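Local coordinates for protein putative Glycosidase (Bacteroides thetaiotaomicron, PDB 3R67) that is a putative glycosidase whose precise function is not established, and folds as a five-bladed beta-propeller built almost entirely of strands and loops, at residues 27-32 / 343-348; 142-147 / 174-179; 181-186 / 250-255; 241-246 / 265-270. One frame throughout, in Å; residues are numbered along the deposited sequence.

Contact 1 of 4, residues 27-32 / 343-348; sequences VSPDTT and DSRVAV. With EDO (1,2-ethanediol), chain E.
Two torsions lay the Arg345 side chain along Ser28 and Pro29: CG leaves anti to the carbonyl carbon (chi1 -57°), and a bend at chi2 (-64°) turns the remaining chain back along the other segment. The methylene CD then passes Ser28 OG at 3.4 Å, and Pro29 CD comes over one face of the guanidinium, off toward its rim, 3.2 Å from Arg345 NH1. The two side chains cross at about a right angle; CD is the closest atom of the proline ring, with CG also near NH1. Rotation of the guanidinium is further restrained within its own plane, where NH1 donates to Ser344 O at 3.1 Å, reaching that carbonyl from above its plane. A water accepts from Arg345 NE at 3.2 Å and lies 3.0 Å from Ser28 OG, bridging Arg345 NE and Ser28 OG.

Beside this arginine the backbones form a single antiparallel, hydrogen-bonded bridge between Val27 and Val346. Its firm half is Val346 N to Val27 O, 3.1 Å and 162° at the hydrogen; the return bond, Val27 N to Val346 O, is weak at 3.5 Å. The valine side chains lie side by side and point the same way, CB of Val27 being 3.8 Å from CB of Val346.

Val346 also bonds through its backbone to Ile26, which places this N-terminal piece along the outer edge of the sheet 323-331, 334-341, 345-351, consistent with the closure of a propeller ring. Ser344 and Arg345 form a classic bulge opposite Cys341, while Val27 and Pro29 rest on Thr51 of strand 50-59.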
# COMPACT_ATOMS: atom_id res chain seq x y z
N VAL A 27 -2.05 15.68 -0.97
CA VAL A 27 -3.49 15.46 -0.79
C VAL A 27 -3.82 15.70 0.68
O VAL A 27 -3.15 15.17 1.57
CB VAL A 27 -4.01 14.06 -1.27
CG1 VAL A 27 -5.54 13.99 -1.20
CG2 VAL A 27 -3.56 13.74 -2.69
N SER A 28 -4.85 16.48 0.92
CA SER A 28 -5.38 16.87 2.24
C SER A 28 -6.88 16.72 2.25
O SER A 28 -7.46 16.73 1.18
CB SER A 28 -4.98 18.31 2.59
OG SER A 28 -3.58 18.50 2.61
N PRO A 29 -7.57 16.58 3.43
CA PRO A 29 -9.03 16.49 3.41
C PRO A 29 -9.69 17.74 2.80
O PRO A 29 -9.18 18.86 2.93
CB PRO A 29 -9.41 16.35 4.89
CG PRO A 29 -8.20 16.01 5.58
CD PRO A 29 -7.05 16.54 4.81
N ASP A 30 -10.80 17.53 2.10
CA ASP A 30 -11.62 18.58 1.51
C ASP A 30 -13.04 18.40 2.05
O ASP A 30 -13.67 17.38 1.77
CB ASP A 30 -11.56 18.56 -0.03
CG ASP A 30 -12.14 19.79 -0.71
OD1 ASP A 30 -13.06 20.41 -0.15
OD2 ASP A 30 -11.70 20.09 -1.86
N THR A 31 -13.49 19.35 2.87
CA THR A 31 -14.80 19.29 3.52
C THR A 31 -15.94 19.77 2.58
O THR A 31 -17.10 19.56 2.91
CB THR A 31 -14.80 20.13 4.81
OG1 THR A 31 -14.52 21.49 4.49
CG2 THR A 31 -13.79 19.62 5.86
N THR A 32 -15.61 20.37 1.41
CA THR A 32 -16.61 20.93 0.49
C THR A 32 -17.05 19.94 -0.60
O THR A 32 -18.09 20.17 -1.22
CB THR A 32 -16.08 22.19 -0.21
OG1 THR A 32 -15.02 21.82 -1.10
CG2 THR A 32 -15.61 23.26 0.78
N ASP A 343 -1.89 8.96 9.20
CA ASP A 343 -3.25 8.60 8.78
C ASP A 343 -4.13 9.85 8.51
O ASP A 343 -5.35 9.78 8.70
CB ASP A 343 -3.96 7.69 9.84
CG ASP A 343 -3.43 6.27 9.96
OD1 ASP A 343 -2.56 5.88 9.16
OD2 ASP A 343 -3.94 5.52 10.82
N SER A 344 -3.52 10.95 7.99
CA SER A 344 -4.24 12.22 7.77
C SER A 344 -3.95 12.89 6.42
O SER A 344 -4.85 13.51 5.86
CB SER A 344 -3.89 13.23 8.86
OG SER A 344 -4.32 12.78 10.13
N ARG A 345 -2.72 12.80 5.93
CA ARG A 345 -2.29 13.43 4.68
C ARG A 345 -1.59 12.44 3.75
O ARG A 345 -1.24 11.34 4.17
CB ARG A 345 -1.34 14.63 4.97
CG ARG A 345 -1.87 15.74 5.88
CD ARG A 345 -3.07 16.50 5.31
NE ARG A 345 -3.54 17.55 6.21
CZ ARG A 345 -4.49 17.39 7.13
NH1 ARG A 345 -5.08 16.21 7.30
NH2 ARG A 345 -4.86 18.41 7.89
N VAL A 346 -1.40 12.83 2.49
CA VAL A 346 -0.65 12.09 1.47
C VAL A 346 0.57 12.93 1.14
O VAL A 346 0.44 14.13 0.94
CB VAL A 346 -1.46 11.71 0.20
CG1 VAL A 346 -0.59 10.93 -0.80
CG2 VAL A 346 -2.70 10.90 0.55
N ALA A 347 1.75 12.31 1.09
CA ALA A 347 2.98 13.03 0.75
C ALA A 347 3.81 12.20 -0.23
O ALA A 347 3.54 11.02 -0.46
CB ALA A 347 3.78 13.36 2.01
N VAL A 348 4.82 12.84 -0.85
CA VAL A 348 5.73 12.21 -1.80
C VAL A 348 7.19 12.49 -1.37
O VAL A 348 7.50 13.53 -0.78
CB VAL A 348 5.44 12.69 -3.28
CG1 VAL A 348 5.65 14.20 -3.46
CG2 VAL A 348 6.27 11.91 -4.30
C1 EDO E . -1.20 2.97 8.88
O1 EDO E . -2.49 3.29 8.36
C2 EDO E . -1.39 2.35 10.25
O2 EDO E . -2.03 3.28 11.14
O HOH W 1 -2.65 20.27 4.87

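Contact 2 of 4, residues 142-147 / 174-179; sequences KQARLA and DEFSKS. With EDO (1,2-ethanediol), chain I.
The buried residues Ala144, Leu146 and Ser177 form the tight part of this contact. Ser177 N donates to Ala144 O at 2.9 Å. With chi1 at 59°, Ser177 OG sits between its own backbone N and carbonyl carbon and receives Leu146 N at 2.7 Å in an almost straight bond (174°).

The solvent side is made by the exposed Phe176 and Asp174. The Phe176 ring lays one face over Ala144 CB, 3.9 Å from the ring centroid, a CH-pi contact. Arg145, itself buried, reaches out with its chain extended from CG to NE, and NH2 meets Asp174 OD1 at 2.9 Å in a salt bridge; the carboxylate and guanidinium planes are turned 71° apart. Asp174 is poorly ordered, so the bridge is probably the less rigid hold. Arg145 NE has a second partner, Phe173 O. At the other end Lys178 NZ donates to an ethanediol at 2.8 Å (to its O1), and the same molecule is bound by Glu120.

The loop 174-179 lies in the connection from the sheet of strands 118-126 to 158-162 to strand 180-187, as in the blade-to-blade links of beta-propellers.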
# COMPACT_ATOMS: atom_id res chain seq x y z
N LYS A 142 -15.95 -6.33 11.10
CA LYS A 142 -15.92 -7.69 11.65
C LYS A 142 -14.62 -8.36 11.20
O LYS A 142 -13.86 -8.87 12.04
CB LYS A 142 -17.16 -8.49 11.23
CG LYS A 142 -18.44 -7.99 11.90
CD LYS A 142 -19.71 -8.62 11.35
CE LYS A 142 -20.90 -8.48 12.29
NZ LYS A 142 -21.31 -7.07 12.57
N GLN A 143 -14.32 -8.32 9.91
CA GLN A 143 -13.10 -8.91 9.41
C GLN A 143 -12.50 -8.09 8.25
O GLN A 143 -13.23 -7.56 7.41
CB GLN A 143 -13.34 -10.35 8.96
CG GLN A 143 -12.06 -11.12 8.69
CD GLN A 143 -12.38 -12.31 7.92
OE1 GLN A 143 -11.84 -12.47 6.83
NE2 GLN A 143 -13.29 -13.14 8.43
N ALA A 144 -11.16 -8.01 8.22
CA ALA A 144 -10.36 -7.38 7.18
C ALA A 144 -9.93 -8.44 6.19
O ALA A 144 -9.35 -9.44 6.59
CB ALA A 144 -9.14 -6.65 7.78
N ARG A 145 -10.23 -8.24 4.92
CA ARG A 145 -9.86 -9.19 3.87
C ARG A 145 -9.16 -8.49 2.71
O ARG A 145 -9.64 -7.46 2.24
CB ARG A 145 -11.11 -9.94 3.33
CG ARG A 145 -11.83 -10.85 4.31
CD ARG A 145 -13.09 -11.44 3.70
NE ARG A 145 -13.74 -12.42 4.57
CZ ARG A 145 -14.67 -12.13 5.48
NH1 ARG A 145 -15.08 -10.87 5.65
NH2 ARG A 145 -15.19 -13.09 6.24
N LEU A 146 -8.04 -9.06 2.25
CA LEU A 146 -7.33 -8.60 1.06
C LEU A 146 -8.14 -8.99 -0.18
O LEU A 146 -8.39 -10.17 -0.39
CB LEU A 146 -5.91 -9.21 1.04
CG LEU A 146 -5.02 -8.92 -0.16
CD1 LEU A 146 -4.69 -7.43 -0.26
CD2 LEU A 146 -3.74 -9.76 -0.07
N ALA A 147 -8.58 -8.01 -0.96
CA ALA A 147 -9.40 -8.27 -2.15
C ALA A 147 -8.72 -7.75 -3.44
O ALA A 147 -7.81 -6.94 -3.39
CB ALA A 147 -10.76 -7.62 -2.00
N ASP A 174 -12.06 -16.44 5.28
CA ASP A 174 -12.33 -15.69 6.50
C ASP A 174 -11.02 -15.30 7.25
O ASP A 174 -11.07 -14.85 8.40
CB ASP A 174 -13.22 -16.50 7.44
CG ASP A 174 -14.60 -16.83 6.90
OD1 ASP A 174 -15.20 -15.95 6.22
OD2 ASP A 174 -15.11 -17.93 7.21
N GLU A 175 -9.86 -15.43 6.57
CA GLU A 175 -8.55 -15.09 7.15
C GLU A 175 -8.35 -13.56 7.15
O GLU A 175 -8.59 -12.92 6.12
CB GLU A 175 -7.43 -15.77 6.34
CG GLU A 175 -6.05 -15.71 6.96
CD GLU A 175 -5.82 -16.53 8.21
OE1 GLU A 175 -6.53 -17.54 8.40
OE2 GLU A 175 -4.88 -16.20 8.97
N PHE A 176 -7.88 -12.99 8.30
CA PHE A 176 -7.62 -11.55 8.45
C PHE A 176 -6.40 -11.18 7.59
O PHE A 176 -5.27 -11.53 7.95
CB PHE A 176 -7.41 -11.18 9.95
CG PHE A 176 -8.15 -9.96 10.45
CD1 PHE A 176 -9.46 -10.06 10.94
CD2 PHE A 176 -7.53 -8.71 10.47
CE1 PHE A 176 -10.15 -8.93 11.41
CE2 PHE A 176 -8.22 -7.58 10.96
CZ PHE A 176 -9.52 -7.70 11.42
N SER A 177 -6.64 -10.54 6.41
CA SER A 177 -5.58 -10.22 5.46
C SER A 177 -5.68 -8.79 4.94
O SER A 177 -6.75 -8.17 4.97
CB SER A 177 -5.62 -11.18 4.28
OG SER A 177 -6.86 -11.13 3.61
N LYS A 178 -4.52 -8.26 4.49
CA LYS A 178 -4.32 -6.91 3.98
C LYS A 178 -2.86 -6.69 3.55
O LYS A 178 -2.03 -7.55 3.82
CB LYS A 178 -4.69 -5.87 5.07
CG LYS A 178 -3.95 -6.01 6.41
CD LYS A 178 -4.04 -4.76 7.29
CE LYS A 178 -5.43 -4.37 7.73
NZ LYS A 178 -5.39 -3.11 8.51
N SER A 179 -2.58 -5.54 2.91
CA SER A 179 -1.28 -4.99 2.52
C SER A 179 -0.47 -5.94 1.61
O SER A 179 0.41 -6.65 2.08
CB SER A 179 -0.47 -4.66 3.77
OG SER A 179 -1.26 -3.88 4.65
C1 EDO I . -9.22 -2.34 9.21
O1 EDO I . -8.03 -2.31 8.43
C2 EDO I . -8.92 -2.88 10.60
O2 EDO I . -8.46 -4.22 10.45
O HOH W 2 -8.30 -12.85 1.03

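Contact 3 of 4, residues 181-186 / 250-255; sequences SIVTKL and PPAIMT
Strands 181-186 and 252-255 pair in parallel, with Val183 opposite Ala252 and Thr184 opposite Ile253, a direct link between two strands of the mixed sheet in this propeller. The axes are 37° apart, and only two bridges form.

Thr184 carries the pairing. Its chi1 of 67° places OG1 between the backbone N and the carbonyl carbon, and Ala252 O is then gripped twice, by Thr184 N at 2.9 Å and by Thr184 OG1 at 2.7 Å, from opposite faces of the carbonyl plane. In the other direction Met254 N donates to Thr184 O at 2.8 Å. Toward the start of the pairing, Ala252 N to Ile182 O is weak, bent to 123° at the hydrogen. Ser181 OG adds a bond to Pro250 O at 2.9 Å, from above that carbonyl plane.

Side chains meet on both faces. Val183 CG2 faces Ala252 CB, and Val183 CG1 meets CG of Met254, a selenomethionine with two conformers, at 3.7 Å in the conformer described; on the opposite face Ile253 CD1 comes to 3.7 Å from Thr184 OG1.

Farther out, Gln191 NE2 also bonds Thr184 OG1, fixing its position, while Tyr203 and Ile259 pack on Ala252. Where the strands part, one water takes over, accepting from Leu186 N at 2.8 Å and donating to Met254 O at 2.6 Å.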
# COMPACT_ATOMS: atom_id res chain seq x y z
N SER A 181 2.02 -6.51 -1.84
CA SER A 181 3.04 -5.99 -2.73
C SER A 181 3.33 -6.97 -3.87
O SER A 181 4.09 -7.92 -3.67
CB SER A 181 4.31 -5.70 -1.95
OG SER A 181 4.04 -4.72 -0.96
N ILE A 182 2.73 -6.75 -5.05
CA ILE A 182 2.96 -7.58 -6.25
C ILE A 182 4.39 -7.33 -6.74
O ILE A 182 4.84 -6.20 -6.68
CB ILE A 182 1.91 -7.31 -7.38
CG1 ILE A 182 0.56 -7.94 -7.00
CG2 ILE A 182 2.36 -7.89 -8.75
CD1 ILE A 182 -0.59 -7.81 -8.10
N VAL A 183 5.08 -8.38 -7.28
CA VAL A 183 6.43 -8.24 -7.84
C VAL A 183 6.30 -7.63 -9.26
O VAL A 183 5.58 -8.15 -10.12
CB VAL A 183 7.24 -9.56 -7.84
CG1 VAL A 183 8.60 -9.36 -8.48
CG2 VAL A 183 7.42 -10.09 -6.42
N THR A 184 7.00 -6.53 -9.47
CA THR A 184 7.05 -5.79 -10.72
C THR A 184 8.48 -5.67 -11.21
O THR A 184 9.43 -5.89 -10.45
CB THR A 184 6.42 -4.36 -10.57
OG1 THR A 184 7.24 -3.55 -9.72
CG2 THR A 184 4.99 -4.36 -10.13
N LYS A 185 8.65 -5.27 -12.47
CA LYS A 185 9.97 -5.06 -13.06
C LYS A 185 9.88 -3.95 -14.09
O LYS A 185 8.78 -3.68 -14.58
CB LYS A 185 10.56 -6.35 -13.68
CG LYS A 185 9.82 -6.87 -14.92
CD LYS A 185 10.45 -8.12 -15.46
CE LYS A 185 9.72 -8.62 -16.68
NZ LYS A 185 10.34 -9.86 -17.22
N LEU A 186 11.02 -3.36 -14.44
CA LEU A 186 11.06 -2.38 -15.52
C LEU A 186 11.32 -3.08 -16.84
O LEU A 186 12.24 -3.89 -16.96
CB LEU A 186 12.11 -1.27 -15.31
CG LEU A 186 11.94 -0.29 -14.16
CD1 LEU A 186 13.06 0.76 -14.19
CD2 LEU A 186 10.59 0.44 -14.24
N PRO A 250 4.67 -0.51 -0.99
CA PRO A 250 4.20 -0.48 -2.39
C PRO A 250 4.52 -1.79 -3.10
O PRO A 250 5.22 -2.60 -2.52
CB PRO A 250 4.99 0.69 -2.99
CG PRO A 250 6.27 0.74 -2.18
CD PRO A 250 5.89 0.32 -0.80
N PRO A 251 4.13 -1.98 -4.39
CA PRO A 251 4.57 -3.19 -5.10
C PRO A 251 6.10 -3.38 -5.04
O PRO A 251 6.85 -2.40 -5.03
CB PRO A 251 4.11 -2.91 -6.54
CG PRO A 251 2.89 -2.09 -6.36
CD PRO A 251 3.26 -1.15 -5.25
N ALA A 252 6.54 -4.66 -4.99
CA ALA A 252 7.97 -4.99 -5.00
C ALA A 252 8.53 -4.71 -6.38
O ALA A 252 7.78 -4.76 -7.37
CB ALA A 252 8.18 -6.44 -4.60
N ILE A 253 9.83 -4.36 -6.46
CA ILE A 253 10.47 -4.03 -7.73
C ILE A 253 11.74 -4.87 -7.90
O ILE A 253 12.59 -4.92 -7.00
CB ILE A 253 10.78 -2.48 -7.85
CG1 ILE A 253 11.46 -2.08 -9.20
CG2 ILE A 253 11.55 -1.92 -6.65
CD1 ILE A 253 10.53 -2.11 -10.47
N MSE A 254 11.86 -5.53 -9.06
CA MSE A 254 13.06 -6.31 -9.41
C MSE A 254 14.18 -5.36 -9.78
O MSE A 254 13.99 -4.47 -10.61
CB MSE A 254 12.78 -7.30 -10.55
CG MSE A 254 11.79 -8.39 -10.19
SE MSE A 254 11.48 -9.67 -11.65
CE MSE A 254 13.31 -10.40 -11.79
N THR A 255 15.35 -5.53 -9.14
CA THR A 255 16.53 -4.69 -9.37
C THR A 255 17.67 -5.59 -9.86
O THR A 255 17.51 -6.81 -9.90
CB THR A 255 16.92 -3.91 -8.10
OG1 THR A 255 17.53 -4.80 -7.16
CG2 THR A 255 15.75 -3.12 -7.48
O HOH W 3 13.38 -4.11 -13.12

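Contact 4 of 4, residues 241-246 / 265-270; sequences FDSDLT and GKNKSG. With EDO (1,2-ethanediol), chain J.
The Phe241 ring approaches Gly265 obliquely, with CE2 at 4.2 Å from Gly265 CA, while Asp242 CB lies over one ring face, 4.0 Å above its plane and shifted toward the rim. Because Gly265 carries no side chain, Asp242 CB can also come within 3.7 Å of Gly265 CA. The second flat group, the Asp244 carboxylate, lies alongside Lys266: the lysine leaves with CG anti to its backbone N (chi1 -176°) and runs extended, so that its methylenes pass OD2 before NZ ends 3.5 Å from Asp244 OD2 in a long salt bridge. Lys266 also lies side by side with Leu245, CB of Lys266 to CB of Leu245 3.8 Å.

Backbone bonds fix this register. Lys266 O accepts from Asp244 N at 2.8 Å and, weakly, from Leu245 N at 3.3 Å; Lys266 N returns a bond to Leu245 O. One residue is therefore opposed by two. Beyond it, Lys268 N donates to Ser243 OG at 2.8 Å in a nearly straight bond (177°). Ser243 OG is also bonded to Lys240 O, which further fixes the hydroxyl.

The carboxylate of Asp242 turns elsewhere, to Arg237, Arg300 and Tyr263. Taken together, Asp244 and Leu245 facing Lys266 make a classic beta bulge at the open end of the antiparallel hairpin 245-255 and 258-266.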
# COMPACT_ATOMS: atom_id res chain seq x y z
N PHE A 241 13.24 -1.22 14.71
CA PHE A 241 12.13 -0.33 14.34
C PHE A 241 10.90 -1.13 13.87
O PHE A 241 9.80 -0.62 13.96
CB PHE A 241 12.57 0.63 13.23
CG PHE A 241 12.74 0.00 11.86
CD1 PHE A 241 13.89 -0.71 11.54
CD2 PHE A 241 11.74 0.12 10.90
CE1 PHE A 241 14.04 -1.28 10.28
CE2 PHE A 241 11.87 -0.49 9.64
CZ PHE A 241 13.03 -1.16 9.33
N ASP A 242 11.09 -2.34 13.32
CA ASP A 242 10.01 -3.19 12.82
C ASP A 242 9.74 -4.33 13.84
O ASP A 242 9.56 -5.48 13.47
CB ASP A 242 10.36 -3.75 11.42
CG ASP A 242 11.63 -4.59 11.30
OD1 ASP A 242 12.43 -4.61 12.26
OD2 ASP A 242 11.83 -5.21 10.23
N SER A 243 9.72 -3.98 15.14
CA SER A 243 9.56 -4.90 16.26
C SER A 243 8.10 -5.27 16.52
O SER A 243 7.86 -6.31 17.13
CB SER A 243 10.15 -4.30 17.53
OG SER A 243 9.78 -2.94 17.69
N ASP A 244 7.13 -4.47 16.06
CA ASP A 244 5.72 -4.81 16.26
C ASP A 244 5.14 -5.38 14.98
O ASP A 244 4.55 -6.47 15.01
CB ASP A 244 4.90 -3.58 16.74
CG ASP A 244 3.51 -3.88 17.29
OD1 ASP A 244 3.23 -5.05 17.63
OD2 ASP A 244 2.74 -2.92 17.50
N LEU A 245 5.29 -4.66 13.86
CA LEU A 245 4.75 -5.08 12.56
C LEU A 245 5.77 -4.94 11.46
O LEU A 245 6.61 -4.04 11.51
CB LEU A 245 3.50 -4.24 12.17
CG LEU A 245 2.28 -4.24 13.09
CD1 LEU A 245 1.26 -3.20 12.59
CD2 LEU A 245 1.66 -5.62 13.21
N THR A 246 5.63 -5.79 10.44
CA THR A 246 6.37 -5.84 9.17
C THR A 246 5.31 -5.89 8.09
O THR A 246 4.92 -6.96 7.64
CB THR A 246 7.38 -6.99 9.11
OG1 THR A 246 6.67 -8.22 9.30
CG2 THR A 246 8.52 -6.85 10.12
N GLY A 265 7.53 -0.68 8.96
CA GLY A 265 7.81 -1.26 10.26
C GLY A 265 7.17 -0.48 11.39
O GLY A 265 7.36 0.73 11.47
N LYS A 266 6.40 -1.16 12.26
CA LYS A 266 5.82 -0.50 13.44
C LYS A 266 6.70 -0.84 14.64
O LYS A 266 7.04 -1.99 14.86
CB LYS A 266 4.34 -0.86 13.67
CG LYS A 266 3.73 -0.11 14.84
CD LYS A 266 2.33 -0.58 15.14
CE LYS A 266 1.80 0.00 16.42
NZ LYS A 266 0.41 -0.45 16.68
N ASN A 267 7.09 0.17 15.40
CA ASN A 267 7.97 0.01 16.54
C ASN A 267 7.18 -0.29 17.80
O ASN A 267 6.19 0.39 18.08
CB ASN A 267 8.79 1.29 16.72
CG ASN A 267 9.95 1.17 17.66
OD1 ASN A 267 10.64 0.15 17.71
ND2 ASN A 267 10.27 2.26 18.34
N LYS A 268 7.59 -1.35 18.56
CA LYS A 268 6.97 -1.68 19.86
C LYS A 268 7.30 -0.63 20.91
O LYS A 268 8.35 -0.01 20.85
CB LYS A 268 7.40 -3.05 20.40
CG LYS A 268 6.55 -4.20 19.93
CD LYS A 268 6.88 -5.45 20.71
CE LYS A 268 6.17 -6.69 20.25
NZ LYS A 268 6.74 -7.90 20.90
N SER A 269 6.41 -0.46 21.87
CA SER A 269 6.63 0.43 23.01
C SER A 269 7.43 -0.32 24.08
O SER A 269 7.08 -1.45 24.44
CB SER A 269 5.30 0.95 23.55
OG SER A 269 4.43 -0.11 23.89
N GLY A 270 8.53 0.29 24.51
CA GLY A 270 9.45 -0.25 25.51
C GLY A 270 10.74 -0.84 24.96
O GLY A 270 11.18 -0.54 23.83
C1 EDO J . 10.36 2.83 21.76
O1 EDO J . 10.49 1.39 21.85
C2 EDO J . 10.42 3.40 23.18
O2 EDO J . 10.03 4.78 23.28
O HOH W 4 9.15 1.99 13.44
O HOH W 5 9.47 -7.93 18.86

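In the fold
From the N terminus, residues 27-32 come first in the chain, but their partner 343-348 lies near the C terminus, so contact 1 closes a loop that encloses the other three and ties the N-terminal piece to the last sheet. Inside it, contact 2 joins strand 144-151 to the loop that leads on to strand 180-187. Contact 3 begins almost at once, at 181-186, and closes at 250-255, joining strand 180-187 to 245-255. Contact 4 opens at 241-246, before contact 3 has closed, and joins 245-255 to 258-266; the two therefore cross and share strand 245-255. Contacts 1 and 3 lie on opposite sides of the chain's centre, their own centres about 26 Å apart.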